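Local coordinates for protein dally-like, isoform A (Drosophila melanogaster, PDB 6XTZ) that is a cell-surface glypican proteoglycan that binds Wnt and Hedgehog proteins and shields the palmitoleate lipid of Wnt so that it can signal at a distance, at residues 18-23 and 55-60. The protein carries 5 engineered substitutions. Numbering follows the deposited sequence.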
ATOM      1  N   GLN A  18     -30.489 -25.431  17.142  1.00 66.75           N
ATOM      2  CA  GLN A  18     -30.751 -24.533  18.261  1.00 70.34           C
ATOM      3  C   GLN A  18     -29.571 -23.607  18.524  1.00 73.10           C
ATOM      4  O   GLN A  18     -29.766 -22.456  18.933  1.00 74.89           O
ATOM      5  CB  GLN A  18     -31.086 -25.338  19.517  1.00 74.65           C
ATOM      6  CG  GLN A  18     -32.394 -26.109  19.429  1.00 78.82           C
ATOM      7  CD  GLN A  18     -32.692 -26.910  20.681  1.00 80.19           C
ATOM      8  OE1 GLN A  18     -31.860 -27.010  21.583  1.00 84.07           O
ATOM      9  NE2 GLN A  18     -33.888 -27.483  20.744  1.00 76.51           N
ATOM     10  N   ALA A  19     -28.346 -24.086  18.297  1.00 70.94           N
ATOM     11  CA  ALA A  19     -27.174 -23.230  18.434  1.00 67.60           C
ATOM     12  C   ALA A  19     -27.108 -22.170  17.345  1.00 69.07           C
ATOM     13  O   ALA A  19     -26.447 -21.143  17.534  1.00 73.86           O
ATOM     14  CB  ALA A  19     -25.899 -24.074  18.418  1.00 64.04           C
ATOM     15  N   ARG A  20     -27.774 -22.393  16.214  1.00 62.42           N
ATOM     16  CA  ARG A  20     -27.798 -21.440  15.115  1.00 59.97           C
ATOM     17  C   ARG A  20     -28.957 -20.457  15.212  1.00 63.69           C
ATOM     18  O   ARG A  20     -29.202 -19.710  14.259  1.00 71.27           O
ATOM     19  CB  ARG A  20     -27.850 -22.186  13.778  1.00 57.15           C
ATOM     20  CG  ARG A  20     -26.604 -23.008  13.487  1.00 59.03           C
ATOM     21  CD  ARG A  20     -26.793 -23.902  12.270  1.00 57.46           C
ATOM     22  NE  ARG A  20     -25.593 -24.678  11.969  1.00 53.21           N
ATOM     23  CZ  ARG A  20     -25.517 -25.591  11.007  1.00 50.79           C
ATOM     24  NH1 ARG A  20     -26.575 -25.849  10.249  1.00 47.08           N
ATOM     25  NH2 ARG A  20     -24.384 -26.251  10.803  1.00 44.96           N
ATOM     26  N   GLY A  21     -29.668 -20.437  16.336  1.00 57.16           N
ATOM     27  CA  GLY A  21     -30.756 -19.504  16.536  1.00 59.12           C
ATOM     28  C   GLY A  21     -32.123 -19.998  16.126  1.00 63.13           C
ATOM     29  O   GLY A  21     -33.080 -19.215  16.156  1.00 60.63           O
ATOM     30  N   ILE A  22     -32.251 -21.264  15.744  1.00 66.70           N
ATOM     31  CA  ILE A  22     -33.527 -21.827  15.317  1.00 69.71           C
ATOM     32  C   ILE A  22     -34.267 -22.350  16.539  1.00 80.22           C
ATOM     33  O   ILE A  22     -33.726 -23.151  17.311  1.00 84.39           O
ATOM     34  CB  ILE A  22     -33.316 -22.942  14.280  1.00 64.82           C
ATOM     35  CG1 ILE A  22     -32.486 -22.427  13.102  1.00 66.06           C
ATOM     36  CG2 ILE A  22     -34.653 -23.482  13.801  1.00 62.95           C
ATOM     37  CD1 ILE A  22     -32.156 -23.485  12.072  1.00 60.86           C
ATOM     38  N   ASP A  23     -35.506 -21.898  16.716  1.00 84.04           N
ATOM     39  CA  ASP A  23     -36.307 -22.342  17.846  1.00 87.48           C
ATOM     40  C   ASP A  23     -36.722 -23.799  17.672  1.00 83.93           C
ATOM     41  O   ASP A  23     -36.888 -24.292  16.553  1.00 81.11           O
ATOM     42  CB  ASP A  23     -37.545 -21.458  18.005  1.00 95.16           C
ATOM     43  CG  ASP A  23     -37.193 -20.001  18.238  1.00101.26           C
ATOM     44  OD1 ASP A  23     -36.149 -19.733  18.868  1.00102.62           O
ATOM     45  OD2 ASP A  23     -37.961 -19.125  17.788  1.00103.24           O
ATOM     46  N   THR A  55     -33.340 -20.457   5.122  1.00 47.50           N
ATOM     47  CA  THR A  55     -33.223 -19.019   4.898  1.00 46.85           C
ATOM     48  C   THR A  55     -32.523 -18.332   6.064  1.00 49.67           C
ATOM     49  O   THR A  55     -31.669 -17.462   5.855  1.00 47.37           O
ATOM     50  CB  THR A  55     -34.604 -18.407   4.662  1.00 48.30           C
ATOM     51  OG1 THR A  55     -35.223 -19.043   3.536  1.00 53.85           O
ATOM     52  CG2 THR A  55     -34.488 -16.914   4.391  1.00 46.53           C
ATOM     53  N   ARG A  56     -32.865 -18.712   7.299  1.00 51.40           N
ATOM     54  CA  ARG A  56     -32.211 -18.124   8.464  1.00 51.64           C
ATOM     55  C   ARG A  56     -30.712 -18.397   8.448  1.00 51.99           C
ATOM     56  O   ARG A  56     -29.898 -17.478   8.594  1.00 53.56           O
ATOM     57  CB  ARG A  56     -32.841 -18.659   9.752  1.00 55.75           C
ATOM     58  CG  ARG A  56     -32.010 -18.384  10.997  1.00 56.37           C
ATOM     59  CD  ARG A  56     -32.674 -18.913  12.261  1.00 61.64           C
ATOM     60  NE  ARG A  56     -33.644 -17.972  12.815  1.00 67.63           N
ATOM     61  CZ  ARG A  56     -34.959 -18.064  12.647  1.00 76.68           C
ATOM     62  NH1 ARG A  56     -35.472 -19.058  11.935  1.00 75.41           N
ATOM     63  NH2 ARG A  56     -35.762 -17.160  13.193  1.00 83.65           N
ATOM     64  N   MET A  57     -30.328 -19.662   8.266  1.00 52.40           N
ATOM     65  CA  MET A  57     -28.915 -20.007   8.209  1.00 47.86           C
ATOM     66  C   MET A  57     -28.227 -19.410   6.988  1.00 50.75           C
ATOM     67  O   MET A  57     -27.011 -19.192   7.024  1.00 52.02           O
ATOM     68  CB  MET A  57     -28.748 -21.527   8.222  1.00 50.21           C
ATOM     69  CG  MET A  57     -29.345 -22.199   9.451  1.00 50.22           C
ATOM     70  SD  MET A  57     -29.146 -23.991   9.440  1.00 52.12           S
ATOM     71  CE  MET A  57     -30.109 -24.437   8.000  1.00 48.04           C
ATOM     72  N   ALA A  58     -28.974 -19.132   5.917  1.00 49.42           N
ATOM     73  CA  ALA A  58     -28.377 -18.502   4.744  1.00 43.27           C
ATOM     74  C   ALA A  58     -27.975 -17.065   5.039  1.00 47.43           C
ATOM     75  O   ALA A  58     -26.842 -16.655   4.757  1.00 48.36           O
ATOM     76  CB  ALA A  58     -29.342 -18.556   3.561  1.00 46.09           C
ATOM     77  N   MET A  59     -28.894 -16.278   5.597  1.00 45.51           N
ATOM     78  CA  MET A  59     -28.564 -14.899   5.933  1.00 45.76           C
ATOM     79  C   MET A  59     -27.548 -14.832   7.066  1.00 47.48           C
ATOM     80  O   MET A  59     -26.792 -13.860   7.159  1.00 47.26           O
ATOM     81  CB  MET A  59     -29.835 -14.131   6.288  1.00 53.17           C
ATOM     82  CG  MET A  59     -30.882 -14.150   5.184  1.00 58.79           C
ATOM     83  SD  MET A  59     -32.411 -13.300   5.618  1.00 62.52           S
ATOM     84  CE  MET A  59     -32.945 -14.260   7.032  1.00 64.06           C
ATOM     85  N   GLN A  60     -27.503 -15.856   7.922  1.00 48.99           N
ATOM     86  CA  GLN A  60     -26.502 -15.891   8.982  1.00 50.40           C
ATOM     87  C   GLN A  60     -25.099 -16.074   8.415  1.00 50.36           C
ATOM     88  O   GLN A  60     -24.153 -15.418   8.865  1.00 54.87           O
ATOM     89  CB  GLN A  60     -26.829 -17.005   9.975  1.00 52.71           C
ATOM     90  CG  GLN A  60     -25.760 -17.232  11.030  1.00 59.58           C
ATOM     91  CD  GLN A  60     -26.093 -18.384  11.958  1.00 71.30           C
ATOM     92  OE1 GLN A  60     -27.262 -18.711  12.170  1.00 72.51           O
ATOM     93  NE2 GLN A  60     -25.062 -19.010  12.514  1.00 74.91           N
TER
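The guanidinium edge of R20 reaches the thioether of M57, where R20 NH1 gives M57 SD a weak, bent hydrogen bond of 3.3 Å (N-H...S 146°). R20 CD lies 3.7 Å from the same M57 SD. I22 adds the apolar side: its CD1 stands 4.0 Å from M57 SD, the two side chains crossing at about a right angle, and its CG1 packs 3.6 Å from R56 CD. Because R56 sets CG opposite its backbone N (chi1 165°) and then kinks at chi3 (-85°), its guanidinium passes I22 to lie obliquely near G21 O. Without the long arm of R56, as with an alanine here, one flank of I22 would probably lose its cover and E26 its long, weak ion pair. Behind this first shell, a Schellman motif ends helix 14-19: G21, at positive phi, is the C' residue, with G21 N bonded to Q18 O, and the turn presents R20 and I22 to helix 51-110. R20 NH1 also bonds H235 O, and M57 touches C239, tying the N-terminal region of the glypican core to the segment around helix 236-239. Sulfur being a poor acceptor, the H235 carbonyl probably does more to hold the arginine, with aliphatic packing completing the join.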